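Local coordinates for protein MHC class I antigen (Ctenopharyngodon idella, PDB 5H5Z) that probably presents peptides to T cells as the heavy chain of a bony-fish MHC class I molecule, bound to beta-2-microglobulin, at residues G88-Q93 / A113-D118; F18-A23 / G67-F72. All coordinates share one frame; numbering follows the deposited sequence.

Contact 1: residues G88-Q93 / A113-D118; sequences GVHTWQ and AYDGED
In the floor of the peptide-binding groove, strand 90-100 meets the end of strand 106-114 and the type I' turn Tyr114-Glu117, and His90 and Thr91 both bond the carboxylate of Asp115. His90 ND1 donates to the syn lone pair of Asp115 OD2 at 2.8 Å, with ring and carboxylate nearly coplanar. Asp115 OD1 is met almost head-on by Thr91 N at 2.9 Å, so the carboxylate is gripped by N-H groups of two neighbouring residues, which limits its rotation, while Asp115 N returns a bond to Thr91 O. Tyr114 OH lies 3.1 Å above one face of the His90 ring and is hydrogen-bonded to Gln85. Further along this antiparallel hairpin, Gln93 and Ala113 form a hydrogen-bonded pair, and Trp92 and Tyr114 a non-hydrogen-bonded one. Trp92 and Tyr114 project on the helix side, CG anti to the backbone N in both (chi1 178° and 175°), and there the indole edge at Trp92 CE3 comes 4.0 Å from Tyr114 CB. On the beta-2-microglobulin side, one water accepts from Gly116 N at 2.8 Å, lies 2.7 Å from Gln93 OE1, to which it is hydrogen-bonded, and bonds Thr91 OG1. Gln93 NE2 reaches Trp61 O of the beta-2-microglobulin chain.

Contact 2: residues F18-A23 / G67-F72; sequences FPEFTA and GAHQVF
Helix 55-82, one wall of the groove, packs on the start of floor strand 21-27 through Phe21, which is wedged among Ala68, His69 and Phe72. CG of Phe21 stands anti to the backbone N (chi1 -178°), carrying the ring from the strand to the helix. One face of the ring lies against the helix backbone, with His69 N 4.1 Å above its centre and Ala68 C nearer the rim. Phe21 CZ touches Ala68 CB at 3.7 Å. The edge at Phe21 CE1 points into the face of Phe72, 3.6 Å from Phe72 CD2, in a T-shaped stack with planes at 89° and centroids 5.1 Å apart. The His69 side chain runs alongside Phe21 but the other way, with His69 ND1 3.5 Å from Phe21 CB. At the exposed border, Glu20 OE2 approaches the edge of the imidazole, 3.3 Å from His69 CE1, with the carboxylate plane steeply turned from the ring; Glu20 OE1 forms a salt bridge with Lys73, one turn on. Tyr9 of strand 3-13 adds another edge-to-face partner to Phe21, and Ala68 touches an apolar side chain of the bound peptide. This is the helix-on-sheet packing of the MHC class I alpha 1/alpha 2 platform.

How the contacts relate
Both contacts belong to the peptide-binding platform, their centres about 13 Å apart, and they are in series along the chain: helix 55-82, the wall in contact 2, is followed by strand 90-100, the floor strand of contact 1. Phe72 joins them directly: Phe72 CE2 packs 3.4 Å from Trp92 O, and the Phe72 and Trp92 rings also pair edge-to-face. Trp92 in contact 1 and Ala68 in contact 2 each pack against apolar side chains of the bound peptide. The other side of the same sheet faces beta-2-microglobulin, touched by Gln93 from contact 1 and Thr22 from contact 2.

Contact 1: residues G88-Q93 / A113-D118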
loop_
_atom_site.group_PDB
_atom_site.type_symbol
_atom_site.label_atom_id
_atom_site.label_comp_id
_atom_site.label_asym_id
_atom_site.label_seq_id
_atom_site.Cartn_x
_atom_site.Cartn_y
_atom_site.Cartn_z
ATOM N N GLY A 88 -13.683 -0.732 24.723
ATOM C CA GLY A 88 -12.547 -0.366 23.883
ATOM C C GLY A 88 -12.748 -0.601 22.398
ATOM O O GLY A 88 -13.697 -1.275 21.982
ATOM N N VAL A 89 -11.840 -0.041 21.603
ATOM C CA VAL A 89 -11.891 -0.161 20.147
ATOM C C VAL A 89 -11.381 -1.528 19.681
ATOM O O VAL A 89 -10.329 -1.995 20.113
ATOM C CB VAL A 89 -11.132 1.002 19.446
ATOM C CG1 VAL A 89 -9.694 1.114 19.941
ATOM C CG2 VAL A 89 -11.176 0.857 17.929
ATOM N N HIS A 90 -12.147 -2.174 18.809
ATOM C CA HIS A 90 -11.716 -3.429 18.209
ATOM C C HIS A 90 -11.948 -3.408 16.703
ATOM O O HIS A 90 -12.743 -2.608 16.204
ATOM C CB HIS A 90 -12.398 -4.621 18.886
ATOM C CG HIS A 90 -12.066 -4.748 20.341
ATOM N ND1 HIS A 90 -10.885 -5.303 20.790
ATOM C CD2 HIS A 90 -12.745 -4.364 21.448
ATOM C CE1 HIS A 90 -10.858 -5.266 22.110
ATOM N NE2 HIS A 90 -11.975 -4.702 22.535
ATOM N N THR A 91 -11.228 -4.269 15.990
ATOM C CA THR A 91 -11.265 -4.281 14.529
ATOM C C THR A 91 -11.560 -5.672 13.987
ATOM O O THR A 91 -11.168 -6.684 14.579
ATOM C CB THR A 91 -9.938 -3.799 13.900
ATOM O OG1 THR A 91 -8.942 -4.816 14.045
ATOM C CG2 THR A 91 -9.442 -2.514 14.550
ATOM N N TRP A 92 -12.242 -5.696 12.845
ATOM C CA TRP A 92 -12.567 -6.912 12.133
ATOM C C TRP A 92 -12.208 -6.666 10.675
ATOM O O TRP A 92 -12.625 -5.668 10.079
ATOM C CB TRP A 92 -14.062 -7.226 12.299
ATOM C CG TRP A 92 -14.555 -8.451 11.570
ATOM C CD1 TRP A 92 -15.460 -8.487 10.542
ATOM C CD2 TRP A 92 -14.181 -9.810 11.821
ATOM N NE1 TRP A 92 -15.675 -9.785 10.141
ATOM C CE2 TRP A 92 -14.903 -10.618 10.911
ATOM C CE3 TRP A 92 -13.316 -10.428 12.743
ATOM C CZ2 TRP A 92 -14.775 -12.011 10.878
ATOM C CZ3 TRP A 92 -13.187 -11.813 12.711
ATOM C CH2 TRP A 92 -13.914 -12.589 11.778
ATOM N N GLN A 93 -11.411 -7.569 10.115
ATOM C CA GLN A 93 -10.901 -7.406 8.756
ATOM C C GLN A 93 -11.176 -8.619 7.885
ATOM O O GLN A 93 -11.182 -9.755 8.358
ATOM C CB GLN A 93 -9.393 -7.160 8.778
ATOM C CG GLN A 93 -8.965 -5.768 9.194
ATOM C CD GLN A 93 -7.494 -5.727 9.574
ATOM O OE1 GLN A 93 -7.090 -6.282 10.594
ATOM N NE2 GLN A 93 -6.685 -5.081 8.746
ATOM N N ALA A 113 -9.476 -11.472 9.997
ATOM C CA ALA A 113 -8.673 -11.215 11.200
ATOM C C ALA A 113 -9.453 -10.403 12.210
ATOM O O ALA A 113 -10.252 -9.533 11.842
ATOM C CB ALA A 113 -7.379 -10.485 10.854
ATOM N N TYR A 114 -9.210 -10.698 13.484
ATOM C CA TYR A 114 -9.746 -9.914 14.580
ATOM C C TYR A 114 -8.596 -9.227 15.301
ATOM O O TYR A 114 -7.593 -9.866 15.636
ATOM C CB TYR A 114 -10.529 -10.802 15.548
ATOM C CG TYR A 114 -11.018 -10.062 16.773
ATOM C CD1 TYR A 114 -11.985 -9.064 16.662
ATOM C CD2 TYR A 114 -10.507 -10.352 18.041
ATOM C CE1 TYR A 114 -12.441 -8.380 17.773
ATOM C CE2 TYR A 114 -10.958 -9.672 19.161
ATOM C CZ TYR A 114 -11.923 -8.689 19.022
ATOM O OH TYR A 114 -12.372 -8.011 20.130
ATOM N N ASP A 115 -8.752 -7.924 15.534
ATOM C CA ASP A 115 -7.679 -7.072 16.082
ATOM C C ASP A 115 -6.335 -7.294 15.383
ATOM O O ASP A 115 -5.283 -7.333 16.024
ATOM C CB ASP A 115 -7.569 -7.218 17.611
ATOM C CG ASP A 115 -8.711 -6.536 18.344
ATOM O OD1 ASP A 115 -9.353 -5.638 17.764
ATOM O OD2 ASP A 115 -8.972 -6.890 19.511
ATOM N N GLY A 116 -6.385 -7.446 14.060
ATOM C CA GLY A 116 -5.180 -7.596 13.245
ATOM C C GLY A 116 -4.443 -8.919 13.373
ATOM O O GLY A 116 -3.278 -9.018 12.996
ATOM N N GLU A 117 -5.117 -9.933 13.910
ATOM C CA GLU A 117 -4.552 -11.280 14.010
ATOM C C GLU A 117 -5.450 -12.304 13.313
ATOM O O GLU A 117 -6.675 -12.216 13.412
ATOM C CB GLU A 117 -4.368 -11.672 15.476
ATOM C CG GLU A 117 -3.239 -10.932 16.178
ATOM C CD GLU A 117 -2.997 -11.453 17.581
ATOM O OE1 GLU A 117 -3.963 -11.523 18.372
ATOM O OE2 GLU A 117 -1.840 -11.790 17.893
ATOM N N ASP A 118 -4.841 -13.282 12.638
ATOM C CA ASP A 118 -5.586 -14.346 11.937
ATOM C C ASP A 118 -6.737 -14.879 12.781
ATOM O O ASP A 118 -6.565 -15.157 13.976
ATOM C CB ASP A 118 -4.669 -15.516 11.569
ATOM C CG ASP A 118 -3.708 -15.188 10.440
ATOM O OD1 ASP A 118 -3.819 -14.107 9.826
ATOM O OD2 ASP A 118 -2.835 -16.032 10.158
HETATM O O HOH W 1 -8.737 -7.126 12.506
#

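Contact 2: residues F18-A23 / G67-F72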
loop_
_atom_site.group_PDB
_atom_site.type_symbol
_atom_site.label_atom_id
_atom_site.label_comp_id
_atom_site.label_asym_id
_atom_site.label_seq_id
_atom_site.Cartn_x
_atom_site.Cartn_y
_atom_site.Cartn_z
ATOM N N PHE A 18 -12.612 7.284 11.996
ATOM C CA PHE A 18 -12.922 6.379 10.885
ATOM C C PHE A 18 -14.353 5.826 10.966
ATOM O O PHE A 18 -14.927 5.743 12.056
ATOM C CB PHE A 18 -11.884 5.248 10.791
ATOM C CG PHE A 18 -10.605 5.650 10.098
ATOM C CD1 PHE A 18 -10.576 5.868 8.720
ATOM C CD2 PHE A 18 -9.424 5.803 10.819
ATOM C CE1 PHE A 18 -9.398 6.238 8.081
ATOM C CE2 PHE A 18 -8.242 6.171 10.187
ATOM C CZ PHE A 18 -8.228 6.389 8.817
ATOM N N PRO A 19 -14.942 5.462 9.805
ATOM C CA PRO A 19 -16.291 4.883 9.785
ATOM C C PRO A 19 -16.340 3.465 10.355
ATOM O O PRO A 19 -15.297 2.850 10.581
ATOM C CB PRO A 19 -16.647 4.854 8.290
ATOM C CG PRO A 19 -15.660 5.745 7.619
ATOM C CD PRO A 19 -14.414 5.637 8.439
ATOM N N GLU A 20 -17.551 2.956 10.578
ATOM C CA GLU A 20 -17.744 1.589 11.058
ATOM C C GLU A 20 -17.237 0.550 10.067
ATOM O O GLU A 20 -16.738 -0.502 10.463
ATOM C CB GLU A 20 -19.217 1.321 11.328
ATOM C CG GLU A 20 -19.680 1.715 12.711
ATOM C CD GLU A 20 -21.068 1.197 13.007
ATOM O OE1 GLU A 20 -21.203 0.379 13.940
ATOM O OE2 GLU A 20 -22.016 1.597 12.300
ATOM N N PHE A 21 -17.382 0.850 8.781
ATOM C CA PHE A 21 -16.992 -0.071 7.725
ATOM C C PHE A 21 -16.332 0.696 6.596
ATOM O O PHE A 21 -16.830 1.742 6.187
ATOM C CB PHE A 21 -18.226 -0.819 7.199
ATOM C CG PHE A 21 -17.919 -1.841 6.142
ATOM C CD1 PHE A 21 -17.528 -3.127 6.493
ATOM C CD2 PHE A 21 -18.039 -1.521 4.792
ATOM C CE1 PHE A 21 -17.251 -4.076 5.522
ATOM C CE2 PHE A 21 -17.763 -2.467 3.812
ATOM C CZ PHE A 21 -17.368 -3.747 4.179
ATOM N N THR A 22 -15.212 0.168 6.105
ATOM C CA THR A 22 -14.531 0.699 4.927
ATOM C C THR A 22 -14.179 -0.463 3.996
ATOM O O THR A 22 -13.693 -1.500 4.446
ATOM C CB THR A 22 -13.236 1.456 5.309
ATOM O OG1 THR A 22 -13.536 2.487 6.256
ATOM C CG2 THR A 22 -12.578 2.086 4.080
ATOM N N ALA A 23 -14.434 -0.295 2.702
ATOM C CA ALA A 23 -14.028 -1.289 1.720
ATOM C C ALA A 23 -13.218 -0.617 0.621
ATOM O O ALA A 23 -13.592 0.452 0.133
ATOM C CB ALA A 23 -15.248 -1.985 1.129
ATOM N N GLY A 67 -24.818 -4.465 2.710
ATOM C CA GLY A 67 -24.943 -5.799 3.300
ATOM C C GLY A 67 -23.704 -6.222 4.077
ATOM O O GLY A 67 -23.813 -6.746 5.188
ATOM N N ALA A 68 -22.527 -5.992 3.491
ATOM C CA ALA A 68 -21.250 -6.299 4.155
ATOM C C ALA A 68 -21.074 -5.538 5.471
ATOM O O ALA A 68 -20.623 -6.109 6.465
ATOM C CB ALA A 68 -20.080 -6.029 3.223
ATOM N N HIS A 69 -21.433 -4.254 5.466
ATOM C CA HIS A 69 -21.429 -3.420 6.670
ATOM C C HIS A 69 -22.305 -4.007 7.780
ATOM O O HIS A 69 -21.862 -4.131 8.928
ATOM C CB HIS A 69 -21.859 -1.991 6.321
ATOM C CG HIS A 69 -22.278 -1.166 7.499
ATOM N ND1 HIS A 69 -21.466 -0.957 8.595
ATOM C CD2 HIS A 69 -23.420 -0.481 7.743
ATOM C CE1 HIS A 69 -22.092 -0.184 9.464
ATOM N NE2 HIS A 69 -23.280 0.117 8.972
ATOM N N GLN A 70 -23.537 -4.369 7.427
ATOM C CA GLN A 70 -24.474 -4.984 8.371
ATOM C C GLN A 70 -23.868 -6.259 8.983
ATOM O O GLN A 70 -23.857 -6.421 10.206
ATOM C CB GLN A 70 -25.832 -5.263 7.695
ATOM C CG GLN A 70 -26.625 -4.002 7.330
ATOM C CD GLN A 70 -27.972 -4.277 6.658
ATOM O OE1 GLN A 70 -28.927 -3.513 6.824
ATOM N NE2 GLN A 70 -28.054 -5.364 5.893
ATOM N N VAL A 71 -23.335 -7.134 8.128
ATOM C CA VAL A 71 -22.725 -8.402 8.555
ATOM C C VAL A 71 -21.473 -8.180 9.410
ATOM O O VAL A 71 -21.249 -8.899 10.391
ATOM C CB VAL A 71 -22.405 -9.322 7.354
ATOM C CG1 VAL A 71 -21.662 -10.573 7.802
ATOM C CG2 VAL A 71 -23.682 -9.713 6.618
ATOM N N PHE A 72 -20.669 -7.184 9.042
ATOM C CA PHE A 72 -19.485 -6.819 9.826
ATOM C C PHE A 72 -19.818 -6.314 11.225
ATOM O O PHE A 72 -19.112 -6.648 12.186
ATOM C CB PHE A 72 -18.622 -5.800 9.078
ATOM C CG PHE A 72 -17.447 -6.410 8.373
ATOM C CD1 PHE A 72 -17.603 -7.530 7.557
ATOM C CD2 PHE A 72 -16.174 -5.854 8.514
ATOM C CE1 PHE A 72 -16.512 -8.092 6.911
ATOM C CE2 PHE A 72 -15.080 -6.410 7.865
ATOM C CZ PHE A 72 -15.250 -7.531 7.069
#